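Local structure of possible phosphoglycerate mutase GPM2 (Mycobacterium tuberculosis, 2A6P) at residues W91-G94 and S95-L99; C184-H188 and G189-L193. The protein acts as a broad-specificity homodimeric phosphatase that dephosphorylates phosphorylated sugars and can serve in vivo as a fructose-1,6-bisphosphatase in gluconeogenesis. All coordinates share one frame; numbering follows the deposited sequence.

Contact 1: W91-G94 and S95-L99; sequences WDYG and SYEGL
The ring of Tyr93 and the carboxylate of Glu97 meet at the ring's rim: Glu97 OE1 lies close to the ring plane, 3.9 Å from Tyr93 CD1, and the two flat groups are inclined by 49°. One face of the ring carries the carbonyl oxygen of Trp91, which sits 3.2 Å above the plane and displaced toward the rim; His29 adds an edge-to-face ring contact. Glu97 crosses Tyr93 at about a right angle. Its CG stands opposite the backbone N (chi1 -179°), and a bend at the next bond folds the carboxylate back toward Tyr93 CB. The carboxylate is gripped on both oxygens, since OE2 accepts from Thr33 OG1 and Gly31 N, while Glu97 OE1 accepts a hydrogen bond from a water at 2.6 Å; that water also makes a weak bond to Asp92 OD1. Asp92 OD1 also closes an Asx turn, accepting from Gly94 N at 2.9 Å from above the carboxylate plane. Two backbone hydrogen bonds then wind the chain: Tyr96 N reaches Tyr93 O at 2.8 Å, and Glu97 N reaches Gly94 O at 3.2 Å. Gly94 makes the bend with a positive phi (43°). The Tyr96 ring meets Trp111 edge to face, and its OH hydrogen-bonds to Glu108 OE2. The Tyr93 side chain comes close to Glu90, the probable proton donor/acceptor, consistent with a place for Tyr93 at the border of the active site. This loop runs from strand 83-84 to helix 101-105, passes through a type II turn at Tyr96 to Leu99, and rests on that helix through Tyr96 and Leu99, both touching Ile104.

Contact 2: C184-H188 and G189-L193; sequences CGFEH and GVRQL
Gly185 O is held by two N-H groups, Gln192 N across the hairpin at 2.8 Å and the indole NE1 of Trp163 from helix 153-163. The first bond is nearly straight at its N-H (172°), and Arg191 CA adds a CA-H...O contact to the same oxygen. The return bond, Gly185 N to Gln192 O, is also 2.8 Å long. Nearer the turn, Glu187 N donates to Val190 O, and Val190 N answers to Glu187 O at 3.0 Å. On the face bearing Phe186 and Arg191, these side chains run side by side in the same direction. The aliphatic part of the arginine does the touching, its CG 3.5 Å from Phe186 CE2, while ring and guanidinium planes stand almost perpendicular (88°). A bend at chi3 (53°) turns the guanidinium off this line; its NE and NH2 reach the carbonyl oxygens of Trp163 and Arg162, and it makes a cation-pi contact with the Trp163 ring. On the other face the side chain of Glu187 crosses that of Gln192, Glu187 CB packing against the amide group of Gln192. Glu187 OE1 forms a salt bridge with Arg157 of the second subunit, whose Arg173 also donates to Arg191 O, so this edge of the sheet takes part in the homodimer. The whole is a beta hairpin with a two-residue loop, closed by a type I' turn from Glu187 to Val190, with His188 and Gly189 at its corners, both at positive phi.

Contact 1 precedes contact 2 along the chain, and the two lie on opposite sides of its centre: their centres are 33 Å apart and their nearest atoms about 16 Å, without touching. Both belong to the same histidine phosphatase fold. Residues 91-99 form a loop after strand 83-84, one outermost strand of the mixed sheet within this chain, whereas residues 184-193 belong to the antiparallel hairpin that ends in the other, 190-199. Contact 1 lies close to Glu90, the probable proton donor/acceptor, and a little farther from His152, the probable transition-state stabiliser, and no other chain touches it; contact 2 lies away from those residues and meets the second subunit.

Contact 1: W91-G94 and S95-L99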
ATOM      1  N   TRP A  91     -15.594  -5.643 -11.423  1.00 16.03           N
ATOM      2  CA  TRP A  91     -16.742  -4.751 -11.378  1.00 16.48           C
ATOM      3  C   TRP A  91     -17.481  -4.929 -12.704  1.00 14.85           C
ATOM      4  O   TRP A  91     -16.855  -4.900 -13.753  1.00 14.32           O
ATOM      5  CB  TRP A  91     -16.248  -3.300 -11.269  1.00 16.94           C
ATOM      6  CG  TRP A  91     -17.261  -2.302 -10.798  1.00 17.58           C
ATOM      7  CD1 TRP A  91     -18.517  -2.103 -11.297  1.00 16.61           C
ATOM      8  CD2 TRP A  91     -17.091  -1.341  -9.739  1.00 18.65           C
ATOM      9  NE1 TRP A  91     -19.138  -1.084 -10.614  1.00 17.46           N
ATOM     10  CE2 TRP A  91     -18.289  -0.598  -9.654  1.00 17.95           C
ATOM     11  CE3 TRP A  91     -16.041  -1.040  -8.853  1.00 18.90           C
ATOM     12  CZ2 TRP A  91     -18.471   0.434  -8.714  1.00 18.48           C
ATOM     13  CZ3 TRP A  91     -16.221  -0.010  -7.915  1.00 18.26           C
ATOM     14  CH2 TRP A  91     -17.429   0.711  -7.857  1.00 20.07           C
ATOM     15  N   ASP A  92     -18.795  -5.137 -12.662  1.00 17.13           N
ATOM     16  CA  ASP A  92     -19.589  -5.275 -13.890  1.00 17.57           C
ATOM     17  C   ASP A  92     -19.690  -3.890 -14.520  1.00 17.96           C
ATOM     18  O   ASP A  92     -20.375  -3.020 -13.988  1.00 20.91           O
ATOM     19  CB  ASP A  92     -20.990  -5.782 -13.569  1.00 20.03           C
ATOM     20  CG  ASP A  92     -21.873  -5.875 -14.802  1.00 21.46           C
ATOM     21  OD1 ASP A  92     -21.406  -5.525 -15.911  1.00 22.42           O
ATOM     22  OD2 ASP A  92     -23.038  -6.294 -14.656  1.00 23.00           O
ATOM     23  N   TYR A  93     -19.019  -3.682 -15.649  1.00 17.38           N
ATOM     24  CA  TYR A  93     -19.015  -2.371 -16.294  1.00 19.49           C
ATOM     25  C   TYR A  93     -20.210  -2.017 -17.159  1.00 19.48           C
ATOM     26  O   TYR A  93     -20.280  -0.911 -17.684  1.00 19.62           O
ATOM     27  CB  TYR A  93     -17.730  -2.198 -17.108  1.00 18.51           C
ATOM     28  CG  TYR A  93     -16.478  -2.274 -16.254  1.00 19.79           C
ATOM     29  CD1 TYR A  93     -15.603  -3.357 -16.355  1.00 18.11           C
ATOM     30  CD2 TYR A  93     -16.173  -1.259 -15.338  1.00 19.51           C
ATOM     31  CE1 TYR A  93     -14.450  -3.436 -15.568  1.00 17.25           C
ATOM     32  CE2 TYR A  93     -15.027  -1.323 -14.542  1.00 18.17           C
ATOM     33  CZ  TYR A  93     -14.169  -2.414 -14.661  1.00 18.82           C
ATOM     34  OH  TYR A  93     -13.045  -2.472 -13.870  1.00 14.61           O
ATOM     35  N   GLY A  94     -21.152  -2.939 -17.302  1.00 20.65           N
ATOM     36  CA  GLY A  94     -22.325  -2.655 -18.111  1.00 21.55           C
ATOM     37  C   GLY A  94     -22.040  -1.934 -19.422  1.00 22.30           C
ATOM     38  O   GLY A  94     -21.257  -2.404 -20.243  1.00 22.22           O
ATOM     39  N   SER A  95     -22.657  -0.775 -19.608  1.00 22.94           N
ATOM     40  CA  SER A  95     -22.503   0.002 -20.836  1.00 25.47           C
ATOM     41  C   SER A  95     -21.066   0.421 -21.148  1.00 25.67           C
ATOM     42  O   SER A  95     -20.704   0.604 -22.311  1.00 25.51           O
ATOM     43  CB  SER A  95     -23.370   1.269 -20.763  1.00 27.41           C
ATOM     44  OG  SER A  95     -24.700   0.984 -20.354  1.00 32.69           O
ATOM     45  N   TYR A  96     -20.252   0.582 -20.109  1.00 24.97           N
ATOM     46  CA  TYR A  96     -18.871   1.019 -20.279  1.00 24.36           C
ATOM     47  C   TYR A  96     -17.869  -0.081 -20.637  1.00 24.16           C
ATOM     48  O   TYR A  96     -16.694   0.189 -20.902  1.00 25.08           O
ATOM     49  CB  TYR A  96     -18.426   1.754 -19.014  1.00 26.16           C
ATOM     50  CG  TYR A  96     -19.138   3.072 -18.773  1.00 26.86           C
ATOM     51  CD1 TYR A  96     -18.961   3.768 -17.577  1.00 26.71           C
ATOM     52  CD2 TYR A  96     -19.967   3.638 -19.743  1.00 28.58           C
ATOM     53  CE1 TYR A  96     -19.584   4.986 -17.348  1.00 26.45           C
ATOM     54  CE2 TYR A  96     -20.603   4.869 -19.521  1.00 27.91           C
ATOM     55  CZ  TYR A  96     -20.405   5.536 -18.319  1.00 27.94           C
ATOM     56  OH  TYR A  96     -21.020   6.751 -18.083  1.00 28.80           O
ATOM     57  N   GLU A  97     -18.324  -1.322 -20.647  1.00 24.01           N
ATOM     58  CA  GLU A  97     -17.453  -2.434 -21.003  1.00 24.99           C
ATOM     59  C   GLU A  97     -16.664  -2.076 -22.270  1.00 23.45           C
ATOM     60  O   GLU A  97     -17.231  -1.639 -23.267  1.00 23.37           O
ATOM     61  CB  GLU A  97     -18.304  -3.680 -21.263  1.00 26.38           C
ATOM     62  CG  GLU A  97     -17.531  -4.942 -21.621  1.00 30.29           C
ATOM     63  CD  GLU A  97     -16.872  -5.572 -20.416  1.00 31.31           C
ATOM     64  OE1 GLU A  97     -17.327  -5.281 -19.289  1.00 30.58           O
ATOM     65  OE2 GLU A  97     -15.916  -6.363 -20.592  1.00 33.34           O
ATOM     66  N   GLY A  98     -15.351  -2.238 -22.221  1.00 22.42           N
ATOM     67  CA  GLY A  98     -14.541  -1.947 -23.388  1.00 22.33           C
ATOM     68  C   GLY A  98     -14.041  -0.519 -23.508  1.00 22.59           C
ATOM     69  O   GLY A  98     -13.102  -0.274 -24.254  1.00 22.28           O
ATOM     70  N   LEU A  99     -14.648   0.420 -22.783  1.00 22.21           N
ATOM     71  CA  LEU A  99     -14.237   1.828 -22.858  1.00 21.30           C
ATOM     72  C   LEU A  99     -13.075   2.175 -21.934  1.00 20.66           C
ATOM     73  O   LEU A  99     -12.907   1.576 -20.873  1.00 20.05           O
ATOM     74  CB  LEU A  99     -15.414   2.758 -22.515  1.00 21.97           C
ATOM     75  CG  LEU A  99     -16.647   2.777 -23.423  1.00 23.21           C
ATOM     76  CD1 LEU A  99     -17.655   3.768 -22.868  1.00 24.96           C
ATOM     77  CD2 LEU A  99     -16.253   3.182 -24.842  1.00 23.67           C
TER
HETATM   78  O   HOH W   1     -18.786  -6.712 -17.642  1.00 16.73           O

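Contact 2: C184-H188 and G189-L193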
ATOM      1  N   CYS A 184      -3.130  -7.859   3.289  1.00 14.59           N
ATOM      2  CA  CYS A 184      -3.873  -7.276   4.408  1.00 16.21           C
ATOM      3  C   CYS A 184      -3.649  -8.063   5.694  1.00 17.64           C
ATOM      4  O   CYS A 184      -3.643  -9.289   5.681  1.00 19.42           O
ATOM      5  CB  CYS A 184      -5.366  -7.254   4.098  1.00 13.65           C
ATOM      6  SG  CYS A 184      -5.829  -6.262   2.706  1.00 17.95           S
ATOM      7  N   GLY A 185      -3.469  -7.347   6.800  1.00 19.28           N
ATOM      8  CA  GLY A 185      -3.257  -7.980   8.088  1.00 21.23           C
ATOM      9  C   GLY A 185      -3.777  -7.110   9.222  1.00 23.27           C
ATOM     10  O   GLY A 185      -4.798  -6.437   9.066  1.00 23.04           O
ATOM     11  N   PHE A 186      -3.082  -7.128  10.363  1.00 24.56           N
ATOM     12  CA  PHE A 186      -3.473  -6.333  11.535  1.00 27.50           C
ATOM     13  C   PHE A 186      -2.247  -5.751  12.240  1.00 28.59           C
ATOM     14  O   PHE A 186      -1.150  -6.284  12.127  1.00 30.31           O
ATOM     15  CB  PHE A 186      -4.196  -7.184  12.596  1.00 26.69           C
ATOM     16  CG  PHE A 186      -5.433  -7.885  12.115  1.00 26.25           C
ATOM     17  CD1 PHE A 186      -5.346  -8.975  11.252  1.00 26.31           C
ATOM     18  CD2 PHE A 186      -6.693  -7.477  12.563  1.00 24.83           C
ATOM     19  CE1 PHE A 186      -6.500  -9.659  10.842  1.00 26.13           C
ATOM     20  CE2 PHE A 186      -7.846  -8.150  12.161  1.00 25.18           C
ATOM     21  CZ  PHE A 186      -7.750  -9.246  11.297  1.00 24.97           C
ATOM     22  N   GLU A 187      -2.457  -4.669  12.981  1.00 29.95           N
ATOM     23  CA  GLU A 187      -1.408  -4.038  13.777  1.00 31.14           C
ATOM     24  C   GLU A 187      -2.116  -3.553  15.044  1.00 32.45           C
ATOM     25  O   GLU A 187      -3.029  -2.722  14.969  1.00 31.01           O
ATOM     26  CB  GLU A 187      -0.772  -2.839  13.060  1.00 33.60           C
ATOM     27  CG  GLU A 187       0.692  -2.623  13.471  1.00 36.28           C
ATOM     28  CD  GLU A 187       1.140  -1.157  13.473  1.00 38.95           C
ATOM     29  OE1 GLU A 187       0.738  -0.385  12.573  1.00 38.33           O
ATOM     30  OE2 GLU A 187       1.924  -0.788  14.380  1.00 40.42           O
ATOM     31  N   HIS A 188      -1.706  -4.089  16.195  1.00 33.89           N
ATOM     32  CA  HIS A 188      -2.293  -3.738  17.496  1.00 34.54           C
ATOM     33  C   HIS A 188      -3.809  -3.690  17.474  1.00 35.11           C
ATOM     34  O   HIS A 188      -4.407  -2.683  17.870  1.00 35.58           O
ATOM     35  CB  HIS A 188      -1.763  -2.386  17.996  1.00 36.18           C
ATOM     36  CG  HIS A 188      -0.278  -2.356  18.195  1.00 37.47           C
ATOM     37  ND1 HIS A 188       0.585  -1.773  17.289  1.00 38.28           N
ATOM     38  CD2 HIS A 188       0.498  -2.867  19.178  1.00 37.75           C
ATOM     39  CE1 HIS A 188       1.828  -1.927  17.708  1.00 38.29           C
ATOM     40  NE2 HIS A 188       1.803  -2.587  18.853  1.00 39.56           N
ATOM     41  N   GLY A 189      -4.419  -4.778  17.000  1.00 34.32           N
ATOM     42  CA  GLY A 189      -5.872  -4.882  16.934  1.00 32.64           C
ATOM     43  C   GLY A 189      -6.596  -4.226  15.759  1.00 31.91           C
ATOM     44  O   GLY A 189      -7.817  -4.359  15.647  1.00 33.32           O
ATOM     45  N   VAL A 190      -5.870  -3.535  14.882  1.00 29.27           N
ATOM     46  CA  VAL A 190      -6.494  -2.851  13.753  1.00 26.96           C
ATOM     47  C   VAL A 190      -6.243  -3.511  12.395  1.00 26.44           C
ATOM     48  O   VAL A 190      -5.111  -3.883  12.079  1.00 25.80           O
ATOM     49  CB  VAL A 190      -6.013  -1.378  13.670  1.00 27.74           C
ATOM     50  CG1 VAL A 190      -6.660  -0.673  12.485  1.00 26.16           C
ATOM     51  CG2 VAL A 190      -6.337  -0.647  14.964  1.00 26.24           C
ATOM     52  N   ARG A 191      -7.310  -3.665  11.607  1.00 24.19           N
ATOM     53  CA  ARG A 191      -7.196  -4.242  10.270  1.00 22.66           C
ATOM     54  C   ARG A 191      -6.370  -3.230   9.478  1.00 20.73           C
ATOM     55  O   ARG A 191      -6.673  -2.036   9.457  1.00 20.26           O
ATOM     56  CB  ARG A 191      -8.588  -4.457   9.658  1.00 23.12           C
ATOM     57  CG  ARG A 191      -9.029  -5.914   9.720  1.00 23.88           C
ATOM     58  CD  ARG A 191     -10.533  -6.099   9.811  1.00 23.91           C
ATOM     59  NE  ARG A 191     -11.272  -5.389   8.769  1.00 24.18           N
ATOM     60  CZ  ARG A 191     -12.580  -5.530   8.571  1.00 25.02           C
ATOM     61  NH1 ARG A 191     -13.281  -6.361   9.343  1.00 26.20           N
ATOM     62  NH2 ARG A 191     -13.192  -4.836   7.619  1.00 21.64           N
ATOM     63  N   GLN A 192      -5.319  -3.711   8.829  1.00 18.85           N
ATOM     64  CA  GLN A 192      -4.410  -2.817   8.123  1.00 17.20           C
ATOM     65  C   GLN A 192      -3.891  -3.351   6.791  1.00 15.64           C
ATOM     66  O   GLN A 192      -3.853  -4.562   6.574  1.00 13.27           O
ATOM     67  CB  GLN A 192      -3.238  -2.507   9.091  1.00 17.13           C
ATOM     68  CG  GLN A 192      -1.870  -2.151   8.487  1.00 17.07           C
ATOM     69  CD  GLN A 192      -0.799  -1.948   9.571  1.00 17.12           C
ATOM     70  OE1 GLN A 192      -0.797  -0.940  10.290  1.00 17.43           O
ATOM     71  NE2 GLN A 192       0.099  -2.912   9.700  1.00 13.69           N
ATOM     72  N   LEU A 193      -3.518  -2.429   5.904  1.00 13.65           N
ATOM     73  CA  LEU A 193      -2.935  -2.762   4.595  1.00 14.80           C
ATOM     74  C   LEU A 193      -1.427  -2.863   4.869  1.00 13.74           C
ATOM     75  O   LEU A 193      -0.796  -1.866   5.257  1.00 13.35           O
ATOM     76  CB  LEU A 193      -3.172  -1.628   3.575  1.00 14.09           C
ATOM     77  CG  LEU A 193      -3.263  -1.909   2.062  1.00 15.44           C
ATOM     78  CD1 LEU A 193      -2.644  -0.744   1.310  1.00 14.43           C
ATOM     79  CD2 LEU A 193      -2.573  -3.207   1.674  1.00 14.05           C
TER